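Local coordinates for protein probable 3-hydroxybutyryl-CoA dehydrogenase (PDB 3MOG) that oxidises (3S)-3-hydroxyadipyl-CoA to 3-oxoadipyl-CoA with NAD(+) as the electron acceptor, a step in the breakdown of phenylacetate, at residues V23-G28 against K71-V76; H27-L32 against C170-S175; I237-N242 against Q266-G271; S248-N251 against E256-F259. One frame throughout, in Å; residues are numbered along the deposited sequence.

Interaction 1 (V23-G28 against K71-V76)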
loop_
_atom_site.group_PDB
_atom_site.type_symbol
_atom_site.label_atom_id
_atom_site.label_comp_id
_atom_site.label_asym_id
_atom_site.label_seq_id
_atom_site.Cartn_x
_atom_site.Cartn_y
_atom_site.Cartn_z
ATOM N N VAL C 23 16.584 -8.169 38.360
ATOM C CA VAL C 23 17.811 -8.570 37.661
ATOM C C VAL C 23 18.991 -7.719 38.089
ATOM O O VAL C 23 20.053 -8.254 38.437
ATOM C CB VAL C 23 17.652 -8.490 36.124
ATOM C CG1 VAL C 23 18.989 -8.707 35.412
ATOM C CG2 VAL C 23 16.618 -9.502 35.646
ATOM N N ALA C 24 18.799 -6.402 38.071
ATOM C CA ALA C 24 19.855 -5.468 38.441
ATOM C C ALA C 24 20.283 -5.647 39.907
ATOM O O ALA C 24 21.472 -5.767 40.175
ATOM C CB ALA C 24 19.460 -4.012 38.125
ATOM N N ALA C 25 19.323 -5.723 40.830
ATOM C CA ALA C 25 19.646 -5.909 42.257
ATOM C C ALA C 25 20.248 -7.280 42.567
ATOM O O ALA C 25 21.115 -7.389 43.433
ATOM C CB ALA C 25 18.430 -5.668 43.129
ATOM N N SER C 26 19.803 -8.318 41.857
ATOM C CA SER C 26 20.324 -9.676 42.084
ATOM C C SER C 26 21.781 -9.831 41.648
ATOM O O SER C 26 22.412 -10.824 41.968
ATOM C CB SER C 26 19.423 -10.760 41.459
ATOM O OG SER C 26 19.713 -10.969 40.088
ATOM N N HIS C 27 22.306 -8.821 40.952
ATOM C CA HIS C 27 23.673 -8.827 40.456
ATOM C C HIS C 27 24.564 -7.749 41.092
ATOM O O HIS C 27 25.613 -7.395 40.541
ATOM C CB HIS C 27 23.690 -8.725 38.919
ATOM C CG HIS C 27 23.240 -9.975 38.227
ATOM N ND1 HIS C 27 21.930 -10.188 37.853
ATOM C CD2 HIS C 27 23.926 -11.077 37.840
ATOM C CE1 HIS C 27 21.825 -11.373 37.277
ATOM N NE2 HIS C 27 23.024 -11.929 37.247
ATOM N N GLY C 28 24.144 -7.227 42.242
ATOM C CA GLY C 28 25.013 -6.372 43.057
ATOM C C GLY C 28 24.802 -4.882 42.914
ATOM O O GLY C 28 25.545 -4.087 43.493
ATOM N N LYS C 71 17.549 -6.022 49.965
ATOM C CA LYS C 71 18.108 -4.834 50.604
ATOM C C LYS C 71 18.539 -3.762 49.587
ATOM O O LYS C 71 18.575 -2.578 49.914
ATOM C CB LYS C 71 19.297 -5.244 51.483
ATOM C CG LYS C 71 19.496 -4.416 52.741
ATOM C CD LYS C 71 20.099 -5.269 53.873
ATOM C CE LYS C 71 19.024 -6.081 54.616
ATOM N NZ LYS C 71 19.575 -7.258 55.356
ATOM N N ARG C 72 18.864 -4.175 48.364
ATOM C CA ARG C 72 19.319 -3.230 47.341
ATOM C C ARG C 72 18.164 -2.545 46.604
ATOM O O ARG C 72 18.380 -1.597 45.856
ATOM C CB ARG C 72 20.321 -3.893 46.374
ATOM C CG ARG C 72 21.687 -4.155 47.023
ATOM C CD ARG C 72 22.706 -4.799 46.094
ATOM N NE ARG C 72 22.432 -6.209 45.828
ATOM C CZ ARG C 72 23.255 -7.219 46.116
ATOM N NH1 ARG C 72 24.426 -7.000 46.702
ATOM N NH2 ARG C 72 22.906 -8.462 45.806
ATOM N N LEU C 73 16.940 -3.011 46.843
ATOM C CA LEU C 73 15.753 -2.423 46.227
ATOM C C LEU C 73 15.226 -1.231 47.016
ATOM O O LEU C 73 14.518 -1.399 48.004
ATOM C CB LEU C 73 14.647 -3.474 46.053
ATOM C CG LEU C 73 14.897 -4.551 44.988
ATOM C CD1 LEU C 73 13.946 -5.718 45.170
ATOM C CD2 LEU C 73 14.792 -3.971 43.569
ATOM N N ILE C 74 15.570 -0.031 46.562
ATOM C CA ILE C 74 15.164 1.198 47.246
ATOM C C ILE C 74 14.019 1.921 46.509
ATOM O O ILE C 74 14.239 2.486 45.438
ATOM C CB ILE C 74 16.374 2.146 47.468
ATOM C CG1 ILE C 74 17.572 1.359 48.028
ATOM C CG2 ILE C 74 15.977 3.317 48.388
ATOM C CD1 ILE C 74 18.806 2.181 48.290
ATOM N N PRO C 75 12.793 1.886 47.077
ATOM C CA PRO C 75 11.663 2.599 46.465
ATOM C C PRO C 75 11.767 4.104 46.665
ATOM O O PRO C 75 12.000 4.578 47.781
ATOM C CB PRO C 75 10.439 2.040 47.192
ATOM C CG PRO C 75 10.956 1.538 48.511
ATOM C CD PRO C 75 12.408 1.170 48.309
ATOM N N VAL C 76 11.633 4.842 45.570
ATOM C CA VAL C 76 11.730 6.300 45.589
ATOM C C VAL C 76 10.548 6.913 44.857
ATOM O O VAL C 76 10.047 6.345 43.870
ATOM C CB VAL C 76 13.087 6.839 45.006
ATOM C CG1 VAL C 76 14.282 6.349 45.831
ATOM C CG2 VAL C 76 13.275 6.457 43.546
#

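Interaction 2 (H27-L32 against C170-S175)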
loop_
_atom_site.group_PDB
_atom_site.type_symbol
_atom_site.label_atom_id
_atom_site.label_comp_id
_atom_site.label_asym_id
_atom_site.label_seq_id
_atom_site.Cartn_x
_atom_site.Cartn_y
_atom_site.Cartn_z
ATOM N N HIS C 27 22.306 -8.821 40.952
ATOM C CA HIS C 27 23.673 -8.827 40.456
ATOM C C HIS C 27 24.564 -7.749 41.092
ATOM O O HIS C 27 25.613 -7.395 40.541
ATOM C CB HIS C 27 23.690 -8.725 38.919
ATOM C CG HIS C 27 23.240 -9.975 38.227
ATOM N ND1 HIS C 27 21.930 -10.188 37.853
ATOM C CD2 HIS C 27 23.926 -11.077 37.840
ATOM C CE1 HIS C 27 21.825 -11.373 37.277
ATOM N NE2 HIS C 27 23.024 -11.929 37.247
ATOM N N GLY C 28 24.144 -7.227 42.242
ATOM C CA GLY C 28 25.013 -6.372 43.057
ATOM C C GLY C 28 24.802 -4.882 42.914
ATOM O O GLY C 28 25.545 -4.087 43.493
ATOM N N HIS C 29 23.781 -4.489 42.160
ATOM C CA HIS C 29 23.501 -3.073 41.976
ATOM C C HIS C 29 22.480 -2.547 42.963
ATOM O O HIS C 29 21.451 -3.176 43.213
ATOM C CB HIS C 29 23.035 -2.788 40.545
ATOM C CG HIS C 29 24.049 -3.154 39.512
ATOM N ND1 HIS C 29 24.970 -2.254 39.026
ATOM C CD2 HIS C 29 24.315 -4.331 38.901
ATOM C CE1 HIS C 29 25.747 -2.854 38.144
ATOM N NE2 HIS C 29 25.377 -4.118 38.054
ATOM N N GLN C 30 22.790 -1.381 43.517
ATOM C CA GLN C 30 21.816 -0.576 44.226
ATOM C C GLN C 30 20.774 -0.122 43.194
ATOM O O GLN C 30 21.126 0.459 42.163
ATOM C CB GLN C 30 22.524 0.609 44.901
ATOM C CG GLN C 30 21.612 1.576 45.639
ATOM C CD GLN C 30 22.138 1.917 47.024
ATOM O OE1 GLN C 30 22.315 3.091 47.367
ATOM N NE2 GLN C 30 22.384 0.881 47.836
ATOM N N VAL C 31 19.507 -0.433 43.455
ATOM C CA VAL C 31 18.433 -0.108 42.521
ATOM C C VAL C 31 17.446 0.906 43.088
ATOM O O VAL C 31 16.785 0.652 44.093
ATOM C CB VAL C 31 17.673 -1.365 42.024
ATOM C CG1 VAL C 31 16.511 -0.975 41.091
ATOM C CG2 VAL C 31 18.628 -2.310 41.314
ATOM N N LEU C 32 17.360 2.057 42.426
ATOM C CA LEU C 32 16.339 3.045 42.736
ATOM C C LEU C 32 15.112 2.744 41.894
ATOM O O LEU C 32 15.110 2.982 40.689
ATOM C CB LEU C 32 16.859 4.455 42.452
ATOM C CG LEU C 32 18.119 4.889 43.221
ATOM C CD1 LEU C 32 18.681 6.182 42.669
ATOM C CD2 LEU C 32 17.865 5.028 44.709
ATOM N N CYS C 170 26.103 -3.540 26.465
ATOM C CA CYS C 170 26.356 -4.959 26.165
ATOM C C CYS C 170 27.133 -5.645 27.283
ATOM O O CYS C 170 26.729 -6.714 27.761
ATOM C CB CYS C 170 27.089 -5.142 24.823
ATOM S SG CYS C 170 26.072 -4.783 23.359
ATOM N N GLU C 171 28.243 -5.029 27.692
ATOM C CA GLU C 171 29.068 -5.560 28.782
ATOM C C GLU C 171 28.279 -5.710 30.078
ATOM O O GLU C 171 28.392 -6.724 30.768
ATOM C CB GLU C 171 30.304 -4.689 29.025
ATOM C CG GLU C 171 31.304 -5.347 29.970
ATOM C CD GLU C 171 32.646 -4.649 30.032
ATOM O OE1 GLU C 171 32.678 -3.401 30.114
ATOM O OE2 GLU C 171 33.675 -5.362 30.017
ATOM N N LEU C 172 27.451 -4.713 30.383
ATOM C CA LEU C 172 26.657 -4.736 31.601
ATOM C C LEU C 172 25.599 -5.860 31.612
ATOM O O LEU C 172 25.474 -6.581 32.618
ATOM C CB LEU C 172 26.033 -3.360 31.849
ATOM C CG LEU C 172 25.104 -3.216 33.060
ATOM C CD1 LEU C 172 25.886 -3.222 34.370
ATOM C CD2 LEU C 172 24.327 -1.940 32.913
ATOM N N THR C 173 24.865 -6.029 30.504
ATOM C CA THR C 173 23.871 -7.116 30.422
ATOM C C THR C 173 24.516 -8.498 30.368
ATOM O O THR C 173 23.959 -9.468 30.896
ATOM C CB THR C 173 22.876 -6.950 29.253
ATOM O OG1 THR C 173 23.590 -6.835 28.021
ATOM C CG2 THR C 173 22.015 -5.699 29.454
ATOM N N LEU C 174 25.684 -8.589 29.736
ATOM C CA LEU C 174 26.523 -9.795 29.856
ATOM C C LEU C 174 26.724 -10.084 31.340
ATOM O O LEU C 174 26.364 -11.158 31.815
ATOM C CB LEU C 174 27.877 -9.645 29.124
ATOM C CG LEU C 174 27.923 -9.962 27.617
ATOM C CD1 LEU C 174 29.271 -9.611 26.987
ATOM C CD2 LEU C 174 27.566 -11.424 27.324
ATOM N N SER C 175 27.188 -9.086 32.085
ATOM C CA SER C 175 27.377 -9.246 33.531
ATOM C C SER C 175 26.091 -9.579 34.319
ATOM O O SER C 175 26.177 -10.101 35.425
ATOM C CB SER C 175 28.108 -8.034 34.129
ATOM O OG SER C 175 27.236 -6.935 34.327
HETATM O O HOH W 1 26.956 -6.347 37.196
#

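Interaction 3 (I237-N242 against Q266-G271)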
loop_
_atom_site.group_PDB
_atom_site.type_symbol
_atom_site.label_atom_id
_atom_site.label_comp_id
_atom_site.label_asym_id
_atom_site.label_seq_id
_atom_site.Cartn_x
_atom_site.Cartn_y
_atom_site.Cartn_z
ATOM N N ILE C 237 -0.487 -15.093 24.072
ATOM C CA ILE C 237 0.063 -13.742 24.148
ATOM C C ILE C 237 -1.104 -12.782 24.380
ATOM O O ILE C 237 -0.990 -11.807 25.128
ATOM C CB ILE C 237 0.894 -13.367 22.883
ATOM C CG1 ILE C 237 2.222 -14.131 22.866
ATOM C CG2 ILE C 237 1.219 -11.859 22.837
ATOM C CD1 ILE C 237 2.990 -14.010 21.552
ATOM N N GLY C 238 -2.237 -13.093 23.763
ATOM C CA GLY C 238 -3.403 -12.227 23.835
ATOM C C GLY C 238 -3.584 -11.584 22.486
ATOM O O GLY C 238 -2.705 -10.849 22.023
ATOM N N GLN C 239 -4.716 -11.879 21.849
ATOM C CA GLN C 239 -4.999 -11.413 20.498
ATOM C C GLN C 239 -4.848 -9.911 20.351
ATOM O O GLN C 239 -4.311 -9.455 19.354
ATOM C CB GLN C 239 -6.391 -11.848 20.026
ATOM C CG GLN C 239 -6.587 -13.358 19.982
ATOM C CD GLN C 239 -5.729 -14.025 18.935
ATOM O OE1 GLN C 239 -5.289 -13.390 17.978
ATOM N NE2 GLN C 239 -5.480 -15.319 19.111
ATOM N N ASP C 240 -5.296 -9.162 21.359
ATOM C CA ASP C 240 -5.137 -7.707 21.385
ATOM C C ASP C 240 -3.676 -7.261 21.310
ATOM O O ASP C 240 -3.362 -6.332 20.575
ATOM C CB ASP C 240 -5.848 -7.083 22.602
ATOM C CG ASP C 240 -5.346 -7.634 23.952
ATOM O OD1 ASP C 240 -4.793 -8.757 24.015
ATOM O OD2 ASP C 240 -5.514 -6.927 24.962
ATOM N N VAL C 241 -2.797 -7.942 22.045
ATOM C CA VAL C 241 -1.380 -7.567 22.127
ATOM C C VAL C 241 -0.647 -7.899 20.819
ATOM O O VAL C 241 0.058 -7.047 20.263
ATOM C CB VAL C 241 -0.677 -8.237 23.350
ATOM C CG1 VAL C 241 0.803 -7.824 23.448
ATOM C CG2 VAL C 241 -1.409 -7.892 24.662
ATOM N N ASN C 242 -0.856 -9.117 20.317
ATOM C CA ASN C 242 -0.150 -9.604 19.132
ATOM C C ASN C 242 -0.583 -8.846 17.882
ATOM O O ASN C 242 0.253 -8.524 17.040
ATOM C CB ASN C 242 -0.288 -11.132 19.029
ATOM C CG ASN C 242 0.268 -11.718 17.736
ATOM O OD1 ASN C 242 -0.442 -11.803 16.726
ATOM N ND2 ASN C 242 1.520 -12.201 17.783
ATOM N N GLN C 266 -8.335 -9.404 13.436
ATOM C CA GLN C 266 -9.067 -8.178 13.752
ATOM C C GLN C 266 -10.433 -8.511 14.333
ATOM O O GLN C 266 -10.806 -7.975 15.362
ATOM C CB GLN C 266 -9.256 -7.287 12.506
ATOM C CG GLN C 266 -9.862 -5.919 12.859
ATOM C CD GLN C 266 -9.969 -4.950 11.706
ATOM O OE1 GLN C 266 -9.378 -3.877 11.748
ATOM N NE2 GLN C 266 -10.739 -5.306 10.680
ATOM N N GLU C 267 -11.162 -9.402 13.658
ATOM C CA GLU C 267 -12.476 -9.862 14.116
ATOM C C GLU C 267 -12.463 -10.408 15.541
ATOM O O GLU C 267 -13.377 -10.111 16.317
ATOM C CB GLU C 267 -13.049 -10.915 13.162
ATOM C CG GLU C 267 -14.534 -11.156 13.325
ATOM C CD GLU C 267 -15.394 -10.223 12.484
ATOM O OE1 GLU C 267 -15.004 -9.049 12.252
ATOM O OE2 GLU C 267 -16.476 -10.680 12.060
ATOM N N LEU C 268 -11.423 -11.180 15.879
ATOM C CA LEU C 268 -11.276 -11.734 17.224
ATOM C C LEU C 268 -11.024 -10.658 18.287
ATOM O O LEU C 268 -11.507 -10.778 19.421
ATOM C CB LEU C 268 -10.172 -12.801 17.276
ATOM C CG LEU C 268 -10.339 -14.148 16.547
ATOM C CD1 LEU C 268 -9.124 -15.027 16.847
ATOM C CD2 LEU C 268 -11.628 -14.893 16.914
ATOM N N VAL C 269 -10.285 -9.611 17.918
ATOM C CA VAL C 269 -9.958 -8.521 18.848
ATOM C C VAL C 269 -11.171 -7.632 19.118
ATOM O O VAL C 269 -11.526 -7.387 20.269
ATOM C CB VAL C 269 -8.770 -7.656 18.343
ATOM C CG1 VAL C 269 -8.506 -6.458 19.294
ATOM C CG2 VAL C 269 -7.506 -8.524 18.173
ATOM N N ILE C 270 -11.808 -7.171 18.047
ATOM C CA ILE C 270 -12.965 -6.286 18.136
ATOM C C ILE C 270 -14.191 -7.032 18.703
ATOM O O ILE C 270 -15.128 -6.413 19.221
ATOM C CB ILE C 270 -13.248 -5.596 16.773
ATOM C CG1 ILE C 270 -11.979 -4.909 16.251
ATOM C CG2 ILE C 270 -14.299 -4.530 16.910
ATOM C CD1 ILE C 270 -12.203 -3.970 15.060
ATOM N N GLY C 271 -14.157 -8.363 18.636
ATOM C CA GLY C 271 -15.137 -9.212 19.320
ATOM C C GLY C 271 -14.816 -9.493 20.783
ATOM O O GLY C 271 -15.598 -10.133 21.477
#

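Interaction 4 (S248-N251 against E256-F259)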
loop_
_atom_site.group_PDB
_atom_site.type_symbol
_atom_site.label_atom_id
_atom_site.label_comp_id
_atom_site.label_asym_id
_atom_site.label_seq_id
_atom_site.Cartn_x
_atom_site.Cartn_y
_atom_site.Cartn_z
ATOM N N SER C 248 1.339 -2.202 14.237
ATOM C CA SER C 248 2.326 -1.176 14.505
ATOM C C SER C 248 3.493 -1.291 13.516
ATOM O O SER C 248 3.908 -0.289 12.941
ATOM C CB SER C 248 2.789 -1.244 15.972
ATOM O OG SER C 248 4.060 -0.634 16.173
ATOM N N VAL C 249 4.007 -2.510 13.327
ATOM C CA VAL C 249 5.091 -2.766 12.369
ATOM C C VAL C 249 4.602 -2.450 10.944
ATOM O O VAL C 249 5.264 -1.738 10.186
ATOM C CB VAL C 249 5.626 -4.220 12.487
ATOM C CG1 VAL C 249 6.670 -4.494 11.447
ATOM C CG2 VAL C 249 6.223 -4.455 13.877
ATOM N N PHE C 250 3.414 -2.939 10.619
ATOM C CA PHE C 250 2.768 -2.652 9.339
ATOM C C PHE C 250 2.731 -1.150 9.007
ATOM O O PHE C 250 3.130 -0.737 7.908
ATOM C CB PHE C 250 1.342 -3.222 9.362
ATOM C CG PHE C 250 0.542 -2.974 8.104
ATOM C CD1 PHE C 250 0.920 -3.544 6.895
ATOM C CD2 PHE C 250 -0.607 -2.189 8.141
ATOM C CE1 PHE C 250 0.180 -3.348 5.745
ATOM C CE2 PHE C 250 -1.363 -1.979 6.988
ATOM C CZ PHE C 250 -0.982 -2.554 5.799
ATOM N N ASN C 251 2.262 -0.349 9.960
ATOM C CA ASN C 251 2.093 1.090 9.761
ATOM C C ASN C 251 3.406 1.863 9.771
ATOM O O ASN C 251 3.530 2.848 9.063
ATOM C CB ASN C 251 1.141 1.675 10.812
ATOM C CG ASN C 251 -0.308 1.253 10.590
ATOM O OD1 ASN C 251 -0.812 1.255 9.460
ATOM N ND2 ASN C 251 -0.981 0.890 11.669
ATOM N N GLU C 256 3.590 -1.861 4.174
ATOM C CA GLU C 256 4.236 -3.006 3.519
ATOM C C GLU C 256 3.410 -4.285 3.644
ATOM O O GLU C 256 3.076 -4.697 4.752
ATOM C CB GLU C 256 5.606 -3.277 4.163
ATOM C CG GLU C 256 6.748 -2.407 3.684
ATOM C CD GLU C 256 7.166 -2.664 2.238
ATOM O OE1 GLU C 256 7.020 -3.815 1.756
ATOM O OE2 GLU C 256 7.660 -1.702 1.596
ATOM N N ARG C 257 3.149 -4.937 2.513
ATOM C CA ARG C 257 2.163 -6.014 2.454
ATOM C C ARG C 257 2.680 -7.312 3.047
ATOM O O ARG C 257 1.884 -8.189 3.367
ATOM C CB ARG C 257 1.670 -6.273 1.024
ATOM C CG ARG C 257 1.500 -5.069 0.095
ATOM C CD ARG C 257 0.389 -4.133 0.518
ATOM N NE ARG C 257 -0.935 -4.755 0.591
ATOM C CZ ARG C 257 -2.011 -4.128 1.068
ATOM N NH1 ARG C 257 -1.905 -2.879 1.496
ATOM N NH2 ARG C 257 -3.188 -4.738 1.119
ATOM N N ARG C 258 3.998 -7.445 3.215
ATOM C CA ARG C 258 4.507 -8.578 4.005
ATOM C C ARG C 258 4.215 -8.456 5.510
ATOM O O ARG C 258 4.390 -9.412 6.273
ATOM C CB ARG C 258 5.988 -8.883 3.696
ATOM C CG ARG C 258 6.998 -7.861 4.158
ATOM C CD ARG C 258 8.310 -8.062 3.406
ATOM N NE ARG C 258 9.436 -7.451 4.107
ATOM C CZ ARG C 258 9.793 -6.170 4.005
ATOM N NH1 ARG C 258 10.833 -5.727 4.700
ATOM N NH2 ARG C 258 9.114 -5.330 3.225
ATOM N N PHE C 259 3.745 -7.284 5.931
ATOM C CA PHE C 259 3.311 -7.095 7.310
ATOM C C PHE C 259 1.783 -6.859 7.436
ATOM O O PHE C 259 1.314 -6.405 8.463
ATOM C CB PHE C 259 4.105 -5.962 7.993
ATOM C CG PHE C 259 5.585 -6.215 8.071
ATOM C CD1 PHE C 259 6.485 -5.341 7.464
ATOM C CD2 PHE C 259 6.084 -7.335 8.745
ATOM C CE1 PHE C 259 7.863 -5.569 7.530
ATOM C CE2 PHE C 259 7.459 -7.578 8.812
ATOM C CZ PHE C 259 8.351 -6.691 8.207
#

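Interaction 1 (V23-G28 against K71-V76)
R72 reaches from the turn before strand 73-76 to the C-terminal end of helix 15-26, where its NE donates to A25 O at 3.0 Å. The bond lies in the carbonyl plane of A25 but is bent at the hydrogen (130°), and the oxygen stands tilted from the guanidinium plane; a weak second bond from NH2 ends on the same oxygen. G28 CA sits over the centre of one guanidinium face, 3.6 Å from R72 CZ. The chain folds at chi3 (-73°), which turns the planar group over the glycine. Beside this polar grip, A25 CB packs against L73 CD2 at 4.0 Å, and V31 and T69 also touch A25. Backbone bonds between V31 and both R72 and I74 set strand 73-76 beside strand 31-34, as the outermost strand of the Rossmann sheet within this chain. A25 O further accepts the backbone N of G28 in the closing turn. An alanine in place of R72 takes away the guanidinium, and A25 O would probably be left with G28 N alone among the donors described here, and G28 without its flat cover. A cationic group set at the carbonyl end of a helix is probably also favoured by the helix dipole.

Interaction 2 (H27-L32 against C170-S175)
H29 and L172 provide the apolar part of this contact: L172 CD1 lies 3.8 Å from H29 CE1 and equally near NE2, approaching the imidazole obliquely. L172 has CG anti to the backbone N (chi1 177°), and its end swings nearer the histidine than its first bond would suggest; V5 also touches this leucine. The second direct approach is a plain carbon-to-oxygen contact, H27 CD2 standing 3.4 Å from S175 O, again oblique to the ring. Both imidazoles also meet W176, that of H27 at a shallow angle between planes and that of H29 steeply inclined, so the indole joins the two histidines just beyond the helix segment. In the Rossmann-type NAD-binding domain, residues 27-30 form the turn leading from helix 15-26 into strand 31-34, and helix 163-175 lies against this turn. Water completes the link: one molecule lies 2.9 Å from H29 NE2 and donates to S175 OG. The other nitrogen of H29, ND1, is hydrogen-bonded to Q6 O, which leaves the ring held from both nitrogens and probably limits its rotation. H27 is tethered differently, through ND1 to V23 O in the preceding helix 15-26.

Interaction 3 (I237-N242 against Q266-G271)
V269 lays its two methyl groups against the first turn of helix 239-252, and Q239 and D240 receive them. CG2 rests 3.5 Å from Q239 O and also meets Q239 CB at 4.0 Å, while CG1 comes to 4.2 Å from D240 CA. The valine holds CG1 anti to its backbone N (chi1 176°), which spreads the two methyls over neighbouring residues of the facing turn. One residue earlier, L268 crosses Q239 obliquely: its CD1 touches the amide carbon CD at 4.1 Å. The glutamine bends at chi2 (-67°), bringing its amide beside the leucine instead of extending it past. W203 of helix 196-207 touches both Q239 and L268, and V282 also packs on both. The two backbones come closest at D240 and V269, with CA atoms 5.5 Å apart. G238, at the N-cap, has a positive phi and joins helix 230-237 to helix 239-252. The carboxylate of D240 leads away from V269; its OD1 receives a weak bond from V241 N and has K277 as a long, weak ionic partner. Helix 263-270 also meets the second subunit: L268 packs on L159 of that chain, and I270 on A127. The contact is van der Waals packing, methyl groups against a backbone carbonyl, CB and the amide carbon, whereas the Q239 amide spends its polarity elsewhere: NE2 donates to D235 and T234, and OE1 accepts from Q265 NE2. Those bonds probably hold the amide in place, so that a polar residue can serve as a fixed packing surface for the leucine.

Interaction 4 (S248-N251 against E256-F259)
F250 gives up the most surface here, its ring lying against the backbone of the turn that follows helix 239-252. E256 O approaches the ring edge near its plane, 3.3 Å from F250 CD1, and F259 O comes equally close to the same carbon from an oblique direction. At the edge, E256 O probably benefits from the partly positive ring hydrogens. With CG anti to the backbone N (chi1 179°), the ring swings out over the turn, while F250 CB packs on F259 CB at 4.1 Å. R257 NH1 lies farther off near the ring edge, bonded to W254 O of the second subunit. A leucine in place of F250 would probably leave E256 O without its aromatic edge and F259 O without its ring neighbour, and open a gap beside P261 and L260, which also touch F250. F259, next in buried surface, turns a face to V249: CG1 sits 3.9 Å from the ring centroid and 7° off its normal, a CH-pi contact. R258 CG covers the opposite face toward the rim, and R258 NH2 makes a salt bridge with E256 OE1 at 3.0 Å. F259 N bonds to E256 O, closing the short 3-10 turn 257-258. The arrangement is a helix end covered by its own following loop, within the all-helical C-terminal domain of 3-hydroxyacyl-CoA dehydrogenases, where E256 and R257 face neighbouring subunits of the trimer.

Interactions 1 and 2 come first along the chain and both lie in the NAD-binding domain, with centres 10 Å apart. They share H27 and G28 and meet through adjacent strands 73-76 and 31-34 of one sheet, where V31 bonds to R72 and I74. Interactions 3 and 4 follow in the first C-terminal domain; the centres of interactions 1 and 3 are about 36 Å apart. Both use helix 239-252, interaction 3 at its start and interaction 4 near its end, with centres 17 Å apart; interaction 4 falls between the two segments of interaction 3. The first pair thus lies in the dinucleotide-binding fold, the second in a helical domain that meets other subunits.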